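Local coordinates for GTP cyclohydrolase (Enterococcus faecalis, PDB 2R41), which is of unknown function, although it may be a GTP cyclohydrolase, and belongs to the DUF960 family of small alpha-beta proteins, at residues A16-V20 with I101-E106; G27-S31 with D77-S81; D48-L54 with S88-D94. One frame throughout, in Å; residues are numbered along the deposited sequence.

Contact 1 of 3, residues A16-V20 with I101-E106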
loop_
_atom_site.group_PDB
_atom_site.type_symbol
_atom_site.label_atom_id
_atom_site.label_comp_id
_atom_site.label_asym_id
_atom_site.label_seq_id
_atom_site.Cartn_x
_atom_site.Cartn_y
_atom_site.Cartn_z
ATOM N N ALA C 16 0.242 12.621 2.998
ATOM C CA ALA C 16 -0.438 13.801 3.506
ATOM C C ALA C 16 -0.878 13.559 4.940
ATOM O O ALA C 16 -1.347 12.478 5.265
ATOM C CB ALA C 16 -1.593 14.112 2.663
ATOM N N SER C 17 -0.741 14.554 5.800
ATOM C CA SER C 17 -1.048 14.368 7.215
ATOM C C SER C 17 -2.520 14.130 7.440
ATOM O O SER C 17 -3.335 14.485 6.607
ATOM C CB SER C 17 -0.700 15.633 7.991
ATOM O OG SER C 17 -1.759 16.579 7.890
ATOM N N LEU C 18 -2.843 13.609 8.616
ATOM C CA LEU C 18 -4.209 13.408 9.032
ATOM C C LEU C 18 -5.073 14.658 8.883
ATOM O O LEU C 18 -6.134 14.599 8.252
ATOM C CB LEU C 18 -4.257 12.895 10.466
ATOM C CG LEU C 18 -5.636 12.843 11.147
ATOM C CD1 LEU C 18 -6.534 11.756 10.580
ATOM C CD2 LEU C 18 -5.501 12.667 12.655
ATOM N N GLY C 19 -4.634 15.781 9.437
ATOM C CA GLY C 19 -5.390 17.009 9.318
ATOM C C GLY C 19 -5.639 17.450 7.895
ATOM O O GLY C 19 -6.707 17.960 7.570
ATOM N N VAL C 20 -4.662 17.261 7.033
ATOM C CA VAL C 20 -4.833 17.655 5.645
ATOM C C VAL C 20 -5.795 16.696 4.941
ATOM O O VAL C 20 -6.680 17.104 4.180
ATOM C CB VAL C 20 -3.467 17.721 4.896
ATOM C CG1 VAL C 20 -3.648 17.688 3.425
ATOM C CG2 VAL C 20 -2.772 19.022 5.208
ATOM N N ILE C 101 2.715 16.765 3.138
ATOM C CA ILE C 101 1.895 17.965 3.224
ATOM C C ILE C 101 1.145 17.977 4.527
ATOM O O ILE C 101 0.515 17.008 4.906
ATOM C CB ILE C 101 0.870 17.985 2.131
ATOM C CG1 ILE C 101 1.587 18.079 0.792
ATOM C CG2 ILE C 101 -0.052 19.148 2.340
ATOM C CD1 ILE C 101 0.710 17.879 -0.402
ATOM N N LEU C 102 1.199 19.086 5.223
ATOM C CA LEU C 102 0.584 19.138 6.538
ATOM C C LEU C 102 0.223 20.561 6.904
ATOM O O LEU C 102 0.556 21.524 6.187
ATOM C CB LEU C 102 1.494 18.519 7.603
ATOM C CG LEU C 102 2.774 19.297 7.915
ATOM C CD1 LEU C 102 3.672 18.491 8.811
ATOM C CD2 LEU C 102 3.558 19.659 6.678
ATOM N N LEU C 103 -0.483 20.662 8.021
ATOM C CA LEU C 103 -1.014 21.905 8.526
ATOM C C LEU C 103 0.018 22.480 9.435
ATOM O O LEU C 103 0.766 21.729 10.027
ATOM C CB LEU C 103 -2.256 21.601 9.338
ATOM C CG LEU C 103 -3.603 21.793 8.659
ATOM C CD1 LEU C 103 -3.510 21.492 7.191
ATOM C CD2 LEU C 103 -4.598 20.896 9.342
ATOM N N PRO C 104 0.113 23.810 9.510
ATOM C CA PRO C 104 1.025 24.494 10.434
ATOM C C PRO C 104 0.898 24.039 11.861
ATOM O O PRO C 104 1.905 23.892 12.546
ATOM C CB PRO C 104 0.625 25.950 10.284
ATOM C CG PRO C 104 0.274 26.009 8.812
ATOM C CD PRO C 104 -0.564 24.767 8.624
ATOM N N ALA C 105 -0.329 23.789 12.287
ATOM C CA ALA C 105 -0.611 23.271 13.624
ATOM C C ALA C 105 0.064 21.922 13.910
ATOM O O ALA C 105 0.235 21.538 15.063
ATOM C CB ALA C 105 -2.115 23.140 13.812
ATOM N N GLU C 106 0.428 21.205 12.854
ATOM C CA GLU C 106 0.973 19.876 12.989
ATOM C C GLU C 106 2.472 19.835 12.985
ATOM O O GLU C 106 3.001 18.803 13.317
ATOM C CB GLU C 106 0.455 18.969 11.884
ATOM C CG GLU C 106 -0.999 18.568 12.039
ATOM C CD GLU C 106 -1.529 17.793 10.839
ATOM O OE1 GLU C 106 -1.328 18.279 9.693
ATOM O OE2 GLU C 106 -2.162 16.716 11.045
#

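Contact 2 of 3, residues G27-S31 with D77-S81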
loop_
_atom_site.group_PDB
_atom_site.type_symbol
_atom_site.label_atom_id
_atom_site.label_comp_id
_atom_site.label_asym_id
_atom_site.label_seq_id
_atom_site.Cartn_x
_atom_site.Cartn_y
_atom_site.Cartn_z
ATOM N N GLY C 27 -8.386 16.047 -4.861
ATOM C CA GLY C 27 -8.017 16.717 -6.065
ATOM C C GLY C 27 -7.257 17.960 -5.726
ATOM O O GLY C 27 -6.549 18.512 -6.566
ATOM N N LEU C 28 -7.387 18.408 -4.488
ATOM C CA LEU C 28 -6.698 19.611 -4.077
ATOM C C LEU C 28 -5.322 19.308 -3.513
ATOM O O LEU C 28 -4.357 20.053 -3.743
ATOM C CB LEU C 28 -7.548 20.375 -3.076
ATOM C CG LEU C 28 -8.124 21.632 -3.711
ATOM C CD1 LEU C 28 -9.499 21.945 -3.149
ATOM C CD2 LEU C 28 -7.166 22.807 -3.492
ATOM N N ILE C 29 -5.244 18.231 -2.746
ATOM C CA ILE C 29 -3.978 17.754 -2.292
ATOM C C ILE C 29 -3.115 17.489 -3.544
ATOM O O ILE C 29 -2.017 18.038 -3.661
ATOM C CB ILE C 29 -4.137 16.491 -1.463
ATOM C CG1 ILE C 29 -4.979 16.777 -0.208
ATOM C CG2 ILE C 29 -2.770 15.923 -1.123
ATOM C CD1 ILE C 29 -5.098 15.602 0.817
ATOM N N ASP C 30 -3.626 16.720 -4.505
ATOM C CA ASP C 30 -2.845 16.429 -5.694
ATOM C C ASP C 30 -2.405 17.712 -6.386
ATOM O O ASP C 30 -1.255 17.819 -6.857
ATOM C CB ASP C 30 -3.613 15.551 -6.676
ATOM C CG ASP C 30 -3.813 14.119 -6.161
ATOM O OD1 ASP C 30 -3.258 13.791 -5.065
ATOM O OD2 ASP C 30 -4.541 13.323 -6.833
ATOM N N SER C 31 -3.312 18.685 -6.456
ATOM C CA SER C 31 -2.944 20.025 -6.910
ATOM C C SER C 31 -1.693 20.581 -6.272
ATOM O O SER C 31 -0.869 21.147 -6.982
ATOM C CB SER C 31 -4.058 21.013 -6.654
ATOM O OG SER C 31 -4.899 21.004 -7.763
ATOM N N ASP C 77 -3.972 29.987 -9.948
ATOM C CA ASP C 77 -5.432 29.930 -9.921
ATOM C C ASP C 77 -5.903 28.534 -10.204
ATOM O O ASP C 77 -5.584 27.977 -11.228
ATOM C CB ASP C 77 -6.061 30.900 -10.926
ATOM C CG ASP C 77 -5.807 32.378 -10.570
ATOM O OD1 ASP C 77 -5.752 33.205 -11.519
ATOM O OD2 ASP C 77 -5.659 32.720 -9.358
ATOM N N LEU C 78 -6.673 27.966 -9.297
ATOM C CA LEU C 78 -7.115 26.615 -9.501
ATOM C C LEU C 78 -8.543 26.528 -9.966
ATOM O O LEU C 78 -9.387 27.355 -9.590
ATOM C CB LEU C 78 -6.959 25.802 -8.229
ATOM C CG LEU C 78 -5.530 25.425 -7.861
ATOM C CD1 LEU C 78 -5.586 24.525 -6.665
ATOM C CD2 LEU C 78 -4.821 24.773 -9.033
ATOM N N PRO C 79 -8.827 25.491 -10.770
ATOM C CA PRO C 79 -10.166 25.275 -11.262
ATOM C C PRO C 79 -11.107 24.944 -10.139
ATOM O O PRO C 79 -12.288 25.190 -10.270
ATOM C CB PRO C 79 -10.012 24.083 -12.227
ATOM C CG PRO C 79 -8.760 23.376 -11.826
ATOM C CD PRO C 79 -7.873 24.470 -11.265
ATOM N N PHE C 80 -10.595 24.424 -9.034
ATOM C CA PHE C 80 -11.474 23.911 -7.962
ATOM C C PHE C 80 -12.271 24.930 -7.160
ATOM O O PHE C 80 -11.945 26.100 -7.108
ATOM C CB PHE C 80 -10.716 22.931 -7.051
ATOM C CG PHE C 80 -10.032 21.868 -7.820
ATOM C CD1 PHE C 80 -10.782 20.992 -8.622
ATOM C CD2 PHE C 80 -8.655 21.786 -7.835
ATOM C CE1 PHE C 80 -10.165 20.012 -9.393
ATOM C CE2 PHE C 80 -8.012 20.816 -8.600
ATOM C CZ PHE C 80 -8.765 19.925 -9.378
ATOM N N SER C 81 -13.333 24.451 -6.547
ATOM C CA SER C 81 -14.212 25.274 -5.775
ATOM C C SER C 81 -13.643 25.564 -4.390
ATOM O O SER C 81 -13.209 24.637 -3.666
ATOM C CB SER C 81 -15.526 24.554 -5.613
ATOM O OG SER C 81 -16.555 25.449 -5.888
#

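Contact 3 of 3, residues D48-L54 with S88-D94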
loop_
_atom_site.group_PDB
_atom_site.type_symbol
_atom_site.label_atom_id
_atom_site.label_comp_id
_atom_site.label_asym_id
_atom_site.label_seq_id
_atom_site.Cartn_x
_atom_site.Cartn_y
_atom_site.Cartn_z
ATOM N N ASP C 48 13.487 23.172 1.667
ATOM C CA ASP C 48 12.881 21.893 1.974
ATOM C C ASP C 48 11.530 22.082 2.599
ATOM O O ASP C 48 10.878 21.118 2.932
ATOM C CB ASP C 48 13.766 21.088 2.907
ATOM C CG ASP C 48 13.912 21.724 4.280
ATOM O OD1 ASP C 48 13.172 22.690 4.580
ATOM O OD2 ASP C 48 14.755 21.254 5.085
ATOM N N LEU C 49 11.121 23.328 2.803
ATOM C CA LEU C 49 9.799 23.591 3.360
ATOM C C LEU C 49 9.099 24.709 2.614
ATOM O O LEU C 49 9.698 25.752 2.350
ATOM C CB LEU C 49 9.899 23.920 4.819
ATOM C CG LEU C 49 8.582 24.361 5.430
ATOM C CD1 LEU C 49 7.742 23.188 5.834
ATOM C CD2 LEU C 49 8.980 25.162 6.645
ATOM N N LEU C 50 7.842 24.462 2.253
ATOM C CA LEU C 50 7.134 25.270 1.273
ATOM C C LEU C 50 5.801 25.726 1.815
ATOM O O LEU C 50 5.017 24.889 2.292
ATOM C CB LEU C 50 6.891 24.410 0.062
ATOM C CG LEU C 50 7.880 24.475 -1.085
ATOM C CD1 LEU C 50 9.301 24.530 -0.685
ATOM C CD2 LEU C 50 7.643 23.304 -1.962
ATOM N N HIS C 51 5.532 27.033 1.767
ATOM C CA HIS C 51 4.277 27.586 2.293
ATOM C C HIS C 51 3.276 27.678 1.148
ATOM O O HIS C 51 3.607 28.139 0.051
ATOM C CB HIS C 51 4.467 28.981 2.881
ATOM C CG HIS C 51 5.500 29.073 3.980
ATOM N ND1 HIS C 51 6.740 28.457 3.918
ATOM C CD2 HIS C 51 5.505 29.782 5.141
ATOM C CE1 HIS C 51 7.452 28.763 4.994
ATOM N NE2 HIS C 51 6.727 29.564 5.752
ATOM N N PHE C 52 2.049 27.239 1.378
ATOM C CA PHE C 52 0.986 27.529 0.429
ATOM C C PHE C 52 -0.211 28.152 1.112
ATOM O O PHE C 52 -0.807 27.511 1.954
ATOM C CB PHE C 52 0.543 26.265 -0.246
ATOM C CG PHE C 52 1.626 25.601 -1.048
ATOM C CD1 PHE C 52 1.872 25.980 -2.350
ATOM C CD2 PHE C 52 2.379 24.563 -0.505
ATOM C CE1 PHE C 52 2.850 25.356 -3.081
ATOM C CE2 PHE C 52 3.353 23.963 -1.226
ATOM C CZ PHE C 52 3.591 24.356 -2.520
ATOM N N ASP C 53 -0.564 29.385 0.766
ATOM C CA ASP C 53 -1.832 29.919 1.225
ATOM C C ASP C 53 -2.944 29.606 0.214
ATOM O O ASP C 53 -2.760 29.801 -1.003
ATOM C CB ASP C 53 -1.750 31.413 1.458
ATOM C CG ASP C 53 -0.723 31.781 2.508
ATOM O OD1 ASP C 53 0.274 32.509 2.177
ATOM O OD2 ASP C 53 -0.915 31.337 3.669
ATOM N N LEU C 54 -4.078 29.106 0.730
ATOM C CA LEU C 54 -5.264 28.760 -0.056
ATOM C C LEU C 54 -6.275 29.920 0.026
ATOM O O LEU C 54 -6.814 30.189 1.081
ATOM C CB LEU C 54 -5.886 27.495 0.541
ATOM C CG LEU C 54 -5.215 26.094 0.527
ATOM C CD1 LEU C 54 -6.005 25.136 -0.307
ATOM C CD2 LEU C 54 -3.738 26.008 0.114
ATOM N N SER C 88 -6.576 27.357 5.956
ATOM C CA SER C 88 -6.209 28.581 5.259
ATOM C C SER C 88 -4.783 28.520 4.705
ATOM O O SER C 88 -4.484 29.155 3.703
ATOM C CB SER C 88 -6.394 29.801 6.148
ATOM O OG SER C 88 -5.277 29.943 7.013
ATOM N N ARG C 89 -3.899 27.761 5.343
ATOM C CA ARG C 89 -2.608 27.492 4.717
ATOM C C ARG C 89 -2.109 26.085 4.975
ATOM O O ARG C 89 -2.500 25.486 5.964
ATOM C CB ARG C 89 -1.567 28.551 5.096
ATOM C CG ARG C 89 -1.193 28.681 6.527
ATOM C CD ARG C 89 -0.550 30.064 6.729
ATOM N NE ARG C 89 0.593 30.022 7.658
ATOM C CZ ARG C 89 0.526 29.821 8.991
ATOM N NH1 ARG C 89 -0.647 29.621 9.625
ATOM N NH2 ARG C 89 1.654 29.784 9.705
ATOM N N ILE C 90 -1.283 25.551 4.078
ATOM C CA ILE C 90 -0.586 24.283 4.320
ATOM C C ILE C 90 0.895 24.343 3.940
ATOM O O ILE C 90 1.344 25.243 3.218
ATOM C CB ILE C 90 -1.195 23.096 3.552
ATOM C CG1 ILE C 90 -0.922 23.231 2.072
ATOM C CG2 ILE C 90 -2.694 22.973 3.778
ATOM C CD1 ILE C 90 -2.159 22.946 1.195
ATOM N N PHE C 91 1.639 23.353 4.420
ATOM C CA PHE C 91 3.053 23.275 4.177
ATOM C C PHE C 91 3.349 22.016 3.406
ATOM O O PHE C 91 2.657 20.987 3.599
ATOM C CB PHE C 91 3.754 23.165 5.496
ATOM C CG PHE C 91 3.821 24.445 6.256
ATOM C CD1 PHE C 91 3.390 25.649 5.686
ATOM C CD2 PHE C 91 4.383 24.478 7.525
ATOM C CE1 PHE C 91 3.488 26.870 6.390
ATOM C CE2 PHE C 91 4.500 25.699 8.228
ATOM C CZ PHE C 91 4.043 26.887 7.660
ATOM N N ALA C 92 4.343 22.077 2.517
ATOM C CA ALA C 92 4.936 20.863 1.964
ATOM C C ALA C 92 6.313 20.730 2.571
ATOM O O ALA C 92 7.127 21.682 2.582
ATOM C CB ALA C 92 5.037 20.936 0.504
ATOM N N PHE C 93 6.590 19.553 3.096
ATOM C CA PHE C 93 7.855 19.351 3.754
ATOM C C PHE C 93 8.585 18.122 3.281
ATOM O O PHE C 93 8.011 17.047 3.120
ATOM C CB PHE C 93 7.657 19.236 5.220
ATOM C CG PHE C 93 8.915 18.999 5.963
ATOM C CD1 PHE C 93 9.973 19.906 5.867
ATOM C CD2 PHE C 93 9.048 17.880 6.797
ATOM C CE1 PHE C 93 11.145 19.717 6.597
ATOM C CE2 PHE C 93 10.219 17.672 7.533
ATOM C CZ PHE C 93 11.264 18.605 7.439
ATOM N N ASP C 94 9.880 18.288 3.115
ATOM C CA ASP C 94 10.693 17.254 2.577
ATOM C C ASP C 94 11.806 17.032 3.554
ATOM O O ASP C 94 12.673 17.861 3.682
ATOM C CB ASP C 94 11.221 17.657 1.202
ATOM C CG ASP C 94 12.103 16.591 0.595
ATOM O OD1 ASP C 94 12.227 15.531 1.250
ATOM O OD2 ASP C 94 12.698 16.792 -0.493
#

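Contact 1 of 3, residues A16-V20 with I101-E106
Val20 CG2 lies over the start of the segment 101-106, meeting Leu103 CD1 obliquely and resting 3.6 Å from Leu102 CA. The Val20 and Ile101 side chains cross at about a right angle, their CG2 methyls 4.0 Å apart. The polar half of the contact centres on the Glu106 carboxylate, which reaches the first turn of helix 18-21. Glu106 OE1 takes the Ser17 hydroxyl on its syn lone pair, and on its anti lone pair the backbone N of Leu103, 3.0 Å from OE1. The other oxygen, OE2, accepts Gly19 N at 3.1 Å, from 29° out of the carboxylate plane. With chi1 at 83°, Ser17 OG folds back over its own backbone, where it also accepts from Val20 N and N-caps the helix. A carboxylate gripped at both oxygens beside a helix N-terminus would probably be stabilised as the anion. Ser17 N bonds to Ile101 O at 2.9 Å, continuing the parallel pairing of Ala16 with Ile101. Ile29 of helix 26-40 covers both Val20 and Ile101, strand 89-94 flanks Leu102 and Leu103, and Leu108 of a second subunit packs on Leu103 and Glu106.

Contact 2 of 3, residues G27-S31 with D77-S81
Helix-on-sheet packing at an outermost strand of the sheet brings Ser31, Leu28 and Gly27 of helix 26-40 against Leu78 of strand 73-78 and Phe80 at the corner the chain turns at residues 79 and 80. Ser31 OG comes to the edge of the Phe80 ring, near its plane, 3.2 Å from CE2. The same hydroxyl bonds to Gly27 O, one turn back in the helix, lying in the carbonyl plane; Ser31 N also donates to that oxygen, at 3.2 Å. Gly27 O itself stands obliquely to the ring, 3.4 Å from Phe80 CE2. Phe80 has CG anti to its carbonyl carbon (chi1 -52°), which swings the ring toward the helix, and Pro79 CG sits 4.1 Å above the centre of one ring face. Leu78 fills the neighbouring place: its CD1 meets Leu28 CD2 at 3.9 Å, the two side chains crossing, and touches Ser31 CB at 3.8 Å. Leu28 and Phe80 slide past each other in opposite directions, with CG of the leucine nearest CD2 of the ring. Leu34 of a third subunit packs on Ser31 and Leu78, and Ser22 of a fourth on Phe80. The contact is buried and largely apolar, with the Ser31 hydroxyl and the Gly27 carbonyl O set against the ring; between these two segments the association rests on van der Waals packing, the hydroxyl being spent on Gly27 O.

Contact 3 of 3, residues D48-L54 with S88-D94
Asp48 begins the pairing with Asp94: its carbonyl O accepts Asp94 N at 3.0 Å, while its side chain runs beside Phe93, carboxylate and ring planes 78° apart. Asp94 turns its own carboxylate to Arg12, in a salt bridge. Leu49, opposite Phe93 in a non-hydrogen-bonded pair, has CG anti to its backbone N (chi1 173°), which carries CD1 between the two rings on its face of the sheet, 4.0 Å from both Phe91 CD2 and Phe93 CD1. Leu50 bonds to Ala92 in both directions, and the CB atoms of the pair touch on the other face. His51 lies alongside Phe91 in an edge-to-face pair: Phe91 CE1 stands above the imidazole, offset toward its rim, with centroids 4.8 Å apart and planes at 50°. Phe52 again makes two backbone bonds, to Ile90, and its CE2 brings the ring edge within 3.9 Å of Ala92 CB. Asp53 runs the same way as Arg89, its OD2 against the aliphatic CB and CD of the arginine; carboxylate and guanidinium are nearly coplanar, but OD2 to NE is 4.5 Å, too long for a salt bridge. Leu54 closes the register with its N on Ser88 O, and its side chain crosses that of Ile90, with Leu54 CD2 3.6 Å from Ile90 CD1. Residues therefore alternate, Leu49, His51, Asp53, Arg89, Phe91 and Phe93 facing one way, Leu50, Phe52, Ile90 and Ala92 the other, where Ile32 and Ile36 of helix 26-40 cover Leu50, Phe52 and Ile90, and Phe8 touches Leu50 and Ala92. This is the regular antiparallel pairing of two inner strands, flanked by 60-66 and 98-102, in a mixed sheet with a helix packed across one face, a two-layer alpha-beta arrangement.

Overall arrangement
All three contacts reach the same mixed sheet, and helix 26-40, itself part of contact 2, packs against the other two. Contact 3 joins two inner strands, contact 1 lies toward the border formed by strand 13-16, and contact 2 toward the other border, strand 73-78. The centres of contacts 1 and 3 are about 9 Å apart, and Leu102 O probably accepts a hydrogen bond from Phe91 N at 2.8 Å. Contacts 1 and 2, about 17 Å apart between centres, meet through Ile29, whose CD1 lies 3.6 Å from Val20 CG1. Contacts 2 and 3, about 14 Å apart between centres, touch where Leu28 CD2 comes 4.1 Å from Leu54 CD1.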